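Fucolectin-related protein (Streptococcus pneumoniae, PDB 2WMF) probably hydrolyses host blood-group carbohydrate antigens as a family 98 glycoside hydrolase, in keeping with a role in fucose utilisation. Local coordinates at residues L458-T463 and I479-Y484; K250-T255 and E361-Y366. All blocks are in the same frame, centred on the assembly; numbering follows the deposited sequence.

Contact 1 and contact 2 lie on one chain, in series along it, with centres about 21 Å apart and nearest atoms about 9 Å apart, so they do not touch. Contact 1 (458-463 with 479-484) joins the two sheets of a C-terminal beta-sandwich. Contact 2 (250-255 with 361-366) ties the loop after helix 245-249 to a loop later in the chain, between strands 337-340 and 376-377. Helix 272-283 borders both: Met363 of contact 2 packs on Met274, while a weak hydrogen bond joins Tyr484 O of contact 1 to Ser273 OG. Segment 250-255 follows barrel strand 237-243 and its short helix, a placement consistent with the C-terminal barrel end, where active sites of such barrels lie.

Contact 1 (L458-T463 and I479-Y484); sequences LSLDLT and ILLNNY
Ile479 meets Leu458 through the ends of both side chains, CD1 to CD1 at 4.5 Å, bridging two strands whose nearest CA atoms, those of this same pair, stand 10.8 Å apart. Leu458 can span its share because its CG lies opposite the backbone N (chi1 -177°), which extends the chain towards the facing strand. Branched aliphatic residues suit such a gap: they reach into it with methyls and bring no polar atom that would need a partner. Two residues on, Leu481 repeats the theme with Leu460, its CD2 lying 4.4 Å from Leu460 CD2. The first bond of the Leu481 side chain is not aimed at the opposing strand, and the branch at CG makes up the approach. Asn482 has a different task: its OD1 accepts a hydrogen bond of 3.0 Å from the backbone N of Tyr484, an Asx turn that bends the chain as the strand finishes. Asn483 then replaces apolar contact with a polar bridge. Its ND2 donates to a water at 2.9 Å, and the same water lies beside Thr463 OG1, so close that the exact length is doubtful. Arg529 clasps this end too, giving NE to Thr463 OG1 and NH1 to the carbonyl oxygen of Asn483, while the Asn483 amide is held further by Gly575 N and His573 O. The pairing is that of a beta-sandwich: strand 457-462 lies between 444-449 and 529-536 in one antiparallel sheet, strand 477-482 between 467-472 and 576-580 in the other, and Leu533, Val470 and Ala468 share the apolar layer between them.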
loop_
_atom_site.group_PDB
_atom_site.type_symbol
_atom_site.label_atom_id
_atom_site.label_comp_id
_atom_site.label_asym_id
_atom_site.label_seq_id
_atom_site.Cartn_x
_atom_site.Cartn_y
_atom_site.Cartn_z
ATOM N N LEU A 458 16.261 -18.946 -12.304
ATOM C CA LEU A 458 15.839 -17.780 -13.078
ATOM C C LEU A 458 16.562 -16.588 -12.476
ATOM O O LEU A 458 16.505 -16.350 -11.274
ATOM C CB LEU A 458 14.314 -17.640 -13.011
ATOM C CG LEU A 458 13.641 -16.527 -13.791
ATOM C CD1 LEU A 458 12.179 -16.881 -14.051
ATOM C CD2 LEU A 458 13.694 -15.195 -13.039
ATOM N N SER A 459 17.295 -15.877 -13.302
ATOM C CA SER A 459 17.917 -14.639 -12.860
ATOM C C SER A 459 17.286 -13.382 -13.472
ATOM O O SER A 459 16.766 -13.396 -14.583
ATOM C CB SER A 459 19.390 -14.698 -13.275
ATOM O OG SER A 459 20.039 -15.751 -12.566
ATOM N N LEU A 460 17.413 -12.261 -12.742
ATOM C CA LEU A 460 16.934 -10.963 -13.206
ATOM C C LEU A 460 17.971 -9.880 -12.901
ATOM O O LEU A 460 18.581 -9.871 -11.795
ATOM C CB LEU A 460 15.594 -10.554 -12.537
ATOM C CG LEU A 460 14.365 -11.333 -12.992
ATOM C CD1 LEU A 460 13.235 -11.193 -11.965
ATOM C CD2 LEU A 460 13.920 -10.709 -14.320
ATOM N N ASP A 461 18.133 -8.975 -13.869
ATOM C CA ASP A 461 18.862 -7.728 -13.702
ATOM C C ASP A 461 17.812 -6.651 -13.831
ATOM O O ASP A 461 17.115 -6.562 -14.859
ATOM C CB ASP A 461 19.989 -7.592 -14.733
ATOM C CG ASP A 461 20.850 -6.360 -14.530
ATOM O OD1 ASP A 461 20.865 -5.778 -13.449
ATOM O OD2 ASP A 461 21.547 -5.985 -15.514
ATOM N N LEU A 462 17.712 -5.847 -12.751
ATOM C CA LEU A 462 16.603 -4.931 -12.548
ATOM C C LEU A 462 17.110 -3.502 -12.323
ATOM O O LEU A 462 17.893 -3.268 -11.435
ATOM C CB LEU A 462 15.824 -5.282 -11.294
ATOM C CG LEU A 462 15.332 -6.713 -11.150
ATOM C CD1 LEU A 462 15.287 -7.171 -9.669
ATOM C CD2 LEU A 462 14.003 -6.811 -11.881
ATOM N N THR A 463 16.632 -2.569 -13.120
ATOM C CA THR A 463 16.903 -1.174 -12.856
ATOM C C THR A 463 16.033 -0.701 -11.705
ATOM O O THR A 463 15.033 -1.357 -11.356
ATOM C CB THR A 463 16.670 -0.266 -14.087
ATOM O OG1 THR A 463 15.260 -0.151 -14.371
ATOM C CG2 THR A 463 17.435 -0.743 -15.336
ATOM N N ILE A 479 5.233 -14.702 -16.072
ATOM C CA ILE A 479 6.134 -13.656 -15.588
ATOM C C ILE A 479 5.488 -12.290 -15.854
ATOM O O ILE A 479 5.067 -12.000 -16.987
ATOM C CB ILE A 479 7.541 -13.756 -16.265
ATOM C CG1 ILE A 479 8.227 -15.116 -15.874
ATOM C CG2 ILE A 479 8.435 -12.578 -15.844
ATOM C CD1 ILE A 479 8.930 -15.783 -16.948
ATOM N N LEU A 480 5.414 -11.482 -14.807
ATOM C CA LEU A 480 4.972 -10.101 -14.871
ATOM C C LEU A 480 6.173 -9.184 -14.529
ATOM O O LEU A 480 6.863 -9.408 -13.523
ATOM C CB LEU A 480 3.826 -9.854 -13.858
ATOM C CG LEU A 480 3.334 -8.436 -13.634
ATOM C CD1 LEU A 480 2.733 -7.901 -14.945
ATOM C CD2 LEU A 480 2.306 -8.377 -12.521
ATOM N N LEU A 481 6.443 -8.227 -15.428
ATOM C CA LEU A 481 7.445 -7.172 -15.212
ATOM C C LEU A 481 6.732 -5.842 -15.254
ATOM O O LEU A 481 5.855 -5.600 -16.120
ATOM C CB LEU A 481 8.524 -7.193 -16.299
ATOM C CG LEU A 481 9.260 -8.496 -16.633
ATOM C CD1 LEU A 481 10.240 -8.297 -17.873
ATOM C CD2 LEU A 481 9.940 -9.098 -15.384
ATOM N N ASN A 482 7.111 -4.936 -14.353
ATOM C CA ASN A 482 6.620 -3.585 -14.547
ATOM C C ASN A 482 7.642 -2.595 -13.998
ATOM O O ASN A 482 8.063 -2.700 -12.831
ATOM C CB ASN A 482 5.234 -3.400 -13.890
ATOM C CG ASN A 482 4.480 -2.183 -14.422
ATOM O OD1 ASN A 482 5.080 -1.110 -14.582
ATOM N ND2 ASN A 482 3.147 -2.303 -14.636
ATOM N N ASN A 483 8.065 -1.656 -14.847
ATOM C CA ASN A 483 8.990 -0.630 -14.415
ATOM C C ASN A 483 8.501 0.794 -14.689
ATOM O O ASN A 483 9.310 1.723 -14.791
ATOM C CB ASN A 483 10.373 -0.884 -15.066
ATOM C CG ASN A 483 10.374 -0.603 -16.560
ATOM O OD1 ASN A 483 9.330 -0.296 -17.164
ATOM N ND2 ASN A 483 11.541 -0.702 -17.159
ATOM N N TYR A 484 7.188 0.994 -14.756
ATOM C CA TYR A 484 6.638 2.269 -15.268
ATOM C C TYR A 484 7.137 3.444 -14.409
ATOM O O TYR A 484 6.953 3.450 -13.174
ATOM C CB TYR A 484 5.100 2.267 -15.251
ATOM C CG TYR A 484 4.504 3.456 -16.031
ATOM C CD1 TYR A 484 4.695 3.586 -17.395
ATOM C CD2 TYR A 484 3.796 4.448 -15.382
ATOM C CE1 TYR A 484 4.229 4.659 -18.080
ATOM C CE2 TYR A 484 3.286 5.547 -16.084
ATOM C CZ TYR A 484 3.478 5.630 -17.445
ATOM O OH TYR A 484 3.006 6.715 -18.163
HETATM O O HOH W 1 13.757 -1.748 -15.541
#

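Contact 2 (K250-T255 and E361-Y366)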
loop_
_atom_site.group_PDB
_atom_site.type_symbol
_atom_site.label_atom_id
_atom_site.label_comp_id
_atom_site.label_asym_id
_atom_site.label_seq_id
_atom_site.Cartn_x
_atom_site.Cartn_y
_atom_site.Cartn_z
ATOM N N LYS A 250 11.052 13.623 2.714
ATOM C CA LYS A 250 12.476 13.255 2.495
ATOM C C LYS A 250 13.306 14.351 1.847
ATOM O O LYS A 250 14.549 14.208 1.723
ATOM C CB LYS A 250 12.548 11.997 1.626
ATOM C CG LYS A 250 12.037 10.764 2.339
ATOM C CD LYS A 250 12.893 10.287 3.513
ATOM C CE LYS A 250 14.251 9.712 3.156
ATOM N NZ LYS A 250 15.025 9.300 4.395
ATOM N N HIS A 251 12.627 15.413 1.410
ATOM C CA HIS A 251 13.218 16.533 0.645
ATOM C C HIS A 251 13.682 16.090 -0.762
ATOM O O HIS A 251 14.580 16.708 -1.384
ATOM C CB HIS A 251 14.404 17.193 1.387
ATOM C CG HIS A 251 14.112 17.651 2.787
ATOM N ND1 HIS A 251 15.097 18.151 3.606
ATOM C CD2 HIS A 251 12.979 17.649 3.531
ATOM C CE1 HIS A 251 14.585 18.460 4.787
ATOM N NE2 HIS A 251 13.294 18.193 4.764
ATOM N N TYR A 252 13.071 15.034 -1.303
ATOM C CA TYR A 252 13.375 14.582 -2.624
ATOM C C TYR A 252 12.614 15.390 -3.665
ATOM O O TYR A 252 11.567 15.946 -3.378
ATOM C CB TYR A 252 13.050 13.089 -2.750
ATOM C CG TYR A 252 13.857 12.136 -1.913
ATOM C CD1 TYR A 252 15.062 12.506 -1.336
ATOM C CD2 TYR A 252 13.460 10.811 -1.774
ATOM C CE1 TYR A 252 15.807 11.601 -0.609
ATOM C CE2 TYR A 252 14.201 9.902 -1.060
ATOM C CZ TYR A 252 15.380 10.317 -0.481
ATOM O OH TYR A 252 16.136 9.438 0.225
ATOM N N THR A 253 13.143 15.409 -4.884
ATOM C CA THR A 253 12.604 16.201 -5.999
ATOM C C THR A 253 12.495 15.337 -7.268
ATOM O O THR A 253 11.923 14.248 -7.216
ATOM C CB THR A 253 13.391 17.516 -6.155
ATOM O OG1 THR A 253 14.784 17.223 -6.310
ATOM C CG2 THR A 253 13.146 18.384 -4.935
ATOM N N ASN A 254 13.095 15.742 -8.385
ATOM C CA ASN A 254 13.120 14.878 -9.569
ATOM C C ASN A 254 13.826 13.564 -9.261
ATOM O O ASN A 254 14.722 13.509 -8.399
ATOM C CB ASN A 254 13.810 15.609 -10.720
ATOM C CG ASN A 254 13.511 15.008 -12.076
ATOM O OD1 ASN A 254 12.716 14.071 -12.198
ATOM N ND2 ASN A 254 14.165 15.537 -13.104
ATOM N N THR A 255 13.488 12.492 -9.965
ATOM C CA THR A 255 14.086 11.193 -9.650
ATOM C C THR A 255 15.630 11.287 -9.666
ATOM O O THR A 255 16.223 11.750 -10.651
ATOM C CB THR A 255 13.627 10.106 -10.652
ATOM O OG1 THR A 255 12.276 10.377 -11.014
ATOM C CG2 THR A 255 13.750 8.698 -10.038
ATOM N N GLU A 361 14.171 2.436 7.988
ATOM C CA GLU A 361 12.737 2.462 8.329
ATOM C C GLU A 361 12.053 3.784 7.978
ATOM O O GLU A 361 10.836 3.905 8.137
ATOM C CB GLU A 361 12.487 2.086 9.763
ATOM C CG GLU A 361 12.691 0.630 10.134
ATOM C CD GLU A 361 11.939 0.313 11.397
ATOM O OE1 GLU A 361 10.685 0.238 11.306
ATOM O OE2 GLU A 361 12.610 0.170 12.442
ATOM N N THR A 362 12.808 4.770 7.468
ATOM C CA THR A 362 12.215 6.015 7.013
ATOM C C THR A 362 11.502 5.836 5.672
ATOM O O THR A 362 10.685 6.668 5.300
ATOM C CB THR A 362 13.192 7.222 6.920
ATOM O OG1 THR A 362 14.003 7.106 5.754
ATOM C CG2 THR A 362 14.010 7.361 8.197
ATOM N N MET A 363 11.823 4.743 4.972
ATOM C CA MET A 363 11.274 4.470 3.658
ATOM C C MET A 363 10.757 3.027 3.566
ATOM O O MET A 363 11.106 2.180 4.374
ATOM C CB MET A 363 12.363 4.699 2.602
ATOM C CG MET A 363 12.753 6.183 2.524
ATOM S SD MET A 363 11.465 7.151 1.731
ATOM C CE MET A 363 11.770 6.723 -0.023
ATOM N N PRO A 364 9.846 2.803 2.627
ATOM C CA PRO A 364 9.055 1.569 2.704
ATOM C C PRO A 364 9.684 0.333 2.105
ATOM O O PRO A 364 9.231 -0.788 2.416
ATOM C CB PRO A 364 7.783 1.945 1.902
ATOM C CG PRO A 364 8.259 2.963 0.918
ATOM C CD PRO A 364 9.284 3.748 1.653
ATOM N N LEU A 365 10.671 0.474 1.210
ATOM C CA LEU A 365 11.119 -0.712 0.471
ATOM C C LEU A 365 11.927 -1.638 1.388
ATOM O O LEU A 365 12.700 -1.187 2.211
ATOM C CB LEU A 365 11.912 -0.350 -0.795
ATOM C CG LEU A 365 11.253 0.626 -1.767
ATOM C CD1 LEU A 365 12.178 0.939 -2.985
ATOM C CD2 LEU A 365 9.857 0.096 -2.198
ATOM N N TYR A 366 11.701 -2.946 1.225
ATOM C CA TYR A 366 12.474 -3.946 1.973
ATOM C C TYR A 366 13.699 -4.409 1.146
ATOM O O TYR A 366 13.613 -4.542 -0.063
ATOM C CB TYR A 366 11.604 -5.155 2.290
ATOM C CG TYR A 366 10.540 -4.817 3.313
ATOM C CD1 TYR A 366 10.890 -4.167 4.502
ATOM C CD2 TYR A 366 9.178 -5.074 3.077
ATOM C CE1 TYR A 366 9.926 -3.856 5.458
ATOM C CE2 TYR A 366 8.210 -4.766 4.041
ATOM C CZ TYR A 366 8.580 -4.160 5.234
ATOM O OH TYR A 366 7.635 -3.858 6.209
#
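Lys250 reaches across to Thr362 and Met363, using its ammonium group on the first and its methylenes on the second. NZ donates a hydrogen bond of 2.8 Å to Thr362 OG1, the two side chains meeting at about a right angle. Bends at chi2 (-68°) and chi3 (-69°) curl the lysine chain so that its flank passes beside the methionine before its tip arrives at the hydroxyl. Along that flank, CG lies 3.7 Å from Met363 SD and CE lies 3.9 Å from Met363 CG; lysine suits the place because its flexible methylenes can lie along the methionine while the ammonium reaches a polar atom. His251, with positive phi, ends helix 245-249 in a Schellman motif and turns the chain so that Tyr252 also faces the second loop. The Tyr252 ring carries Lys250 CB over the centre of one face, 3.6 Å above its plane. Met363 CE comes instead to the ring's edge, near the plane, 4.1 Å from Tyr252 CE2. Trp247 adds an edge-to-face ring contact to Tyr252, and Met274 of helix 272-283 packs against Met363, whose side chain is buried. In 361-366 the work is divided between adjacent residues, Thr362 polar and Met363 apolar, whereas Lys250 serves both. Thr362 OG1 also bonds Asp360 OD1, so the hydroxyl probably donates to that carboxylate while accepting from the lysine. The nearby carboxylate, joined through this hydroxyl, would probably favour the charged form of Lys250, and a single hydroxyl thus takes the lysine's bond and gives its own.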